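Side-chain contact in SusD superfamily protein (Parabacteroides distasonis, PDB 3OTN), which probably binds carbohydrates or other nutrients at the bacterial outer membrane: residues L169-S174 against G188-L193. Numbering follows the deposited sequence.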
ATOM      1  N   LEU A 169     -17.680  -9.767   3.315  1.00 18.72           N
ATOM      2  CA  LEU A 169     -18.871 -10.328   2.666  1.00 20.98           C
ATOM      3  C   LEU A 169     -20.126  -9.665   3.227  1.00 22.15           C
ATOM      4  O   LEU A 169     -21.114  -9.463   2.501  1.00 21.30           O
ATOM      5  CB  LEU A 169     -18.945 -11.840   2.833  1.00 21.92           C
ATOM      6  CG  LEU A 169     -17.889 -12.678   2.089  1.00 22.11           C
ATOM      7  CD1 LEU A 169     -18.050 -14.153   2.526  1.00 21.90           C
ATOM      8  CD2 LEU A 169     -17.970 -12.524   0.556  1.00 24.58           C
ATOM      9  N   GLU A 170     -20.107  -9.342   4.518  1.00 20.63           N
ATOM     10  CA  GLU A 170     -21.239  -8.610   5.108  1.00 22.74           C
ATOM     11  C   GLU A 170     -21.247  -7.170   4.577  1.00 21.61           C
ATOM     12  O   GLU A 170     -22.309  -6.670   4.162  1.00 21.70           O
ATOM     13  CB  GLU A 170     -21.174  -8.648   6.622  1.00 24.65           C
ATOM     14  CG  GLU A 170     -21.347 -10.115   7.172  1.00 34.13           C
ATOM     15  CD  GLU A 170     -21.010 -10.273   8.655  1.00 38.58           C
ATOM     16  OE1 GLU A 170     -20.719  -9.272   9.345  1.00 35.64           O
ATOM     17  OE2 GLU A 170     -21.032 -11.423   9.132  1.00 45.43           O
ATOM     18  N   ALA A 171     -20.077  -6.519   4.520  1.00 18.46           N
ATOM     19  CA  ALA A 171     -20.026  -5.129   4.005  1.00 22.80           C
ATOM     20  C   ALA A 171     -20.542  -5.061   2.548  1.00 24.71           C
ATOM     21  O   ALA A 171     -21.259  -4.134   2.142  1.00 23.78           O
ATOM     22  CB  ALA A 171     -18.588  -4.546   4.136  1.00 19.83           C
ATOM     23  N   GLU A 172     -20.192  -6.085   1.781  1.00 24.82           N
ATOM     24  CA  GLU A 172     -20.654  -6.246   0.413  1.00 27.88           C
ATOM     25  C   GLU A 172     -22.203  -6.339   0.264  1.00 28.37           C
ATOM     26  O   GLU A 172     -22.777  -5.949  -0.762  1.00 28.24           O
ATOM     27  CB  GLU A 172     -20.010  -7.524  -0.128  1.00 31.73           C
ATOM     28  CG  GLU A 172     -19.919  -7.619  -1.555  1.00 34.07           C
ATOM     29  CD  GLU A 172     -19.073  -8.796  -1.993  1.00 28.31           C
ATOM     30  OE1 GLU A 172     -19.248  -9.953  -1.469  1.00 22.86           O
ATOM     31  OE2 GLU A 172     -18.276  -8.555  -2.916  1.00 23.20           O
ATOM     32  N   GLN A 173     -22.871  -6.856   1.286  1.00 29.30           N
ATOM     33  CA  GLN A 173     -24.342  -6.964   1.286  1.00 31.30           C
ATOM     34  C   GLN A 173     -25.023  -5.794   1.988  1.00 32.39           C
ATOM     35  O   GLN A 173     -26.176  -5.909   2.375  1.00 38.07           O
ATOM     36  CB  GLN A 173     -24.771  -8.304   1.924  1.00 32.98           C
ATOM     37  CG  GLN A 173     -24.308  -9.545   1.116  1.00 37.48           C
ATOM     38  CD  GLN A 173     -24.791  -9.526  -0.351  1.00 41.45           C
ATOM     39  OE1 GLN A 173     -25.904  -9.077  -0.659  1.00 40.46           O
ATOM     40  NE2 GLN A 173     -23.946 -10.008  -1.254  1.00 36.66           N
ATOM     41  N   SER A 174     -24.351  -4.651   2.095  1.00 29.97           N
ATOM     42  CA  SER A 174     -24.854  -3.521   2.877  1.00 29.24           C
ATOM     43  C   SER A 174     -25.401  -2.422   1.984  1.00 30.43           C
ATOM     44  O   SER A 174     -25.347  -2.502   0.754  1.00 32.27           O
ATOM     45  CB  SER A 174     -23.710  -2.964   3.721  1.00 29.88           C
ATOM     46  OG  SER A 174     -22.894  -2.092   2.953  1.00 27.76           O
ATOM     47  N   GLY A 188     -16.918   0.365  -3.761  1.00 18.54           N
ATOM     48  CA  GLY A 188     -15.717   0.174  -4.584  1.00 20.07           C
ATOM     49  C   GLY A 188     -14.481  -0.200  -3.754  1.00 18.45           C
ATOM     50  O   GLY A 188     -13.697  -1.046  -4.158  1.00 19.28           O
ATOM     51  N   ALA A 189     -14.326   0.429  -2.585  1.00 19.68           N
ATOM     52  CA  ALA A 189     -13.260   0.117  -1.666  1.00 17.14           C
ATOM     53  C   ALA A 189     -13.391  -1.321  -1.150  1.00 16.67           C
ATOM     54  O   ALA A 189     -12.402  -2.055  -1.098  1.00 16.20           O
ATOM     55  CB  ALA A 189     -13.230   1.155  -0.452  1.00 14.88           C
ATOM     56  N   VAL A 190     -14.614  -1.711  -0.783  1.00 18.57           N
ATOM     57  CA  VAL A 190     -14.868  -3.068  -0.297  1.00 19.23           C
ATOM     58  C   VAL A 190     -14.523  -4.084  -1.365  1.00 20.61           C
ATOM     59  O   VAL A 190     -13.906  -5.109  -1.065  1.00 20.38           O
ATOM     60  CB  VAL A 190     -16.384  -3.257   0.099  1.00 18.28           C
ATOM     61  CG1 VAL A 190     -16.710  -4.736   0.319  1.00 18.61           C
ATOM     62  CG2 VAL A 190     -16.736  -2.398   1.296  1.00 16.79           C
ATOM     63  N   LYS A 191     -14.947  -3.822  -2.597  1.00 18.99           N
ATOM     64  CA  LYS A 191     -14.681  -4.771  -3.702  1.00 19.63           C
ATOM     65  C   LYS A 191     -13.202  -4.830  -4.038  1.00 19.69           C
ATOM     66  O   LYS A 191     -12.703  -5.898  -4.319  1.00 19.70           O
ATOM     67  CB  LYS A 191     -15.446  -4.443  -4.998  1.00 19.74           C
ATOM     68  CG  LYS A 191     -16.922  -4.321  -4.895  1.00 26.15           C
ATOM     69  CD  LYS A 191     -17.589  -5.575  -4.560  1.00 29.73           C
ATOM     70  CE  LYS A 191     -19.154  -5.433  -4.695  1.00 28.04           C
ATOM     71  NZ  LYS A 191     -19.696  -6.774  -4.518  1.00 20.75           N
ATOM     72  N   ALA A 192     -12.503  -3.697  -3.990  1.00 17.37           N
ATOM     73  CA  ALA A 192     -11.045  -3.662  -4.256  1.00 18.69           C
ATOM     74  C   ALA A 192     -10.277  -4.459  -3.197  1.00 19.40           C
ATOM     75  O   ALA A 192      -9.403  -5.267  -3.519  1.00 22.09           O
ATOM     76  CB  ALA A 192     -10.538  -2.219  -4.317  1.00 17.95           C
ATOM     77  N   LEU A 193     -10.609  -4.238  -1.931  1.00 17.25           N
ATOM     78  CA  LEU A 193      -9.990  -4.967  -0.850  1.00 17.48           C
ATOM     79  C   LEU A 193     -10.302  -6.444  -0.918  1.00 17.17           C
ATOM     80  O   LEU A 193      -9.388  -7.262  -0.767  1.00 20.20           O
ATOM     81  CB  LEU A 193     -10.419  -4.433   0.518  1.00 17.32           C
ATOM     82  CG  LEU A 193      -9.812  -5.143   1.740  1.00 20.63           C
ATOM     83  CD1 LEU A 193      -8.271  -5.232   1.640  1.00 17.08           C
ATOM     84  CD2 LEU A 193     -10.253  -4.438   3.018  1.00 16.50           C
TER
HETATM   85  O   HOH W   1     -22.437  -5.918  -3.473  1.00 34.67           O
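Val190 lodges against helix 156-172 with both of its methyls: CG2 meets Ala171 CB at 4.0 Å, while CG1 lies 4.0 Å from the backbone N of Glu172. CG1 stands anti to the Val190 backbone N (chi1 168°), which spreads the two methyls over neighbouring residues of the facing helix. This buried apolar patch is the close-packed part of the contact, with the CA atoms of Glu172 and Val190 6.6 Å apart.

Beside it the contact turns polar and looser, with Glu172 partly exposed and a water between it and Lys191. The side chains of Glu172 and Lys191 cross at about a right angle, and Lys191 NZ donates to Glu172 OE2 over 2.8 Å in a salt bridge. The ammonium comes from above the carboxylate, 39° out of its plane. The water adds a second link, accepting from Lys191 NZ at 3.1 Å and donating to Glu172 O at 2.7 Å. Helix 210-225 extends the charge network: Arg219 NE pairs with the same Glu172 OE2, and Glu222 OE1 with Lys191 NZ. With an alanine in place of Glu172, Arg219 and Lys191 would probably lose the carboxylate they share, Lys191 keeping its pairing with Glu222.

Ser174 OG and Ser174 N both donate to Ala171 O, tying the chain after Glu172 back to the helix. The contact thus joins consecutive helices 156-172 and 187-202 across a mostly non-helical connection, consistent with the helix-pair packing of the TPR-like helical scaffold found in SusD-family proteins.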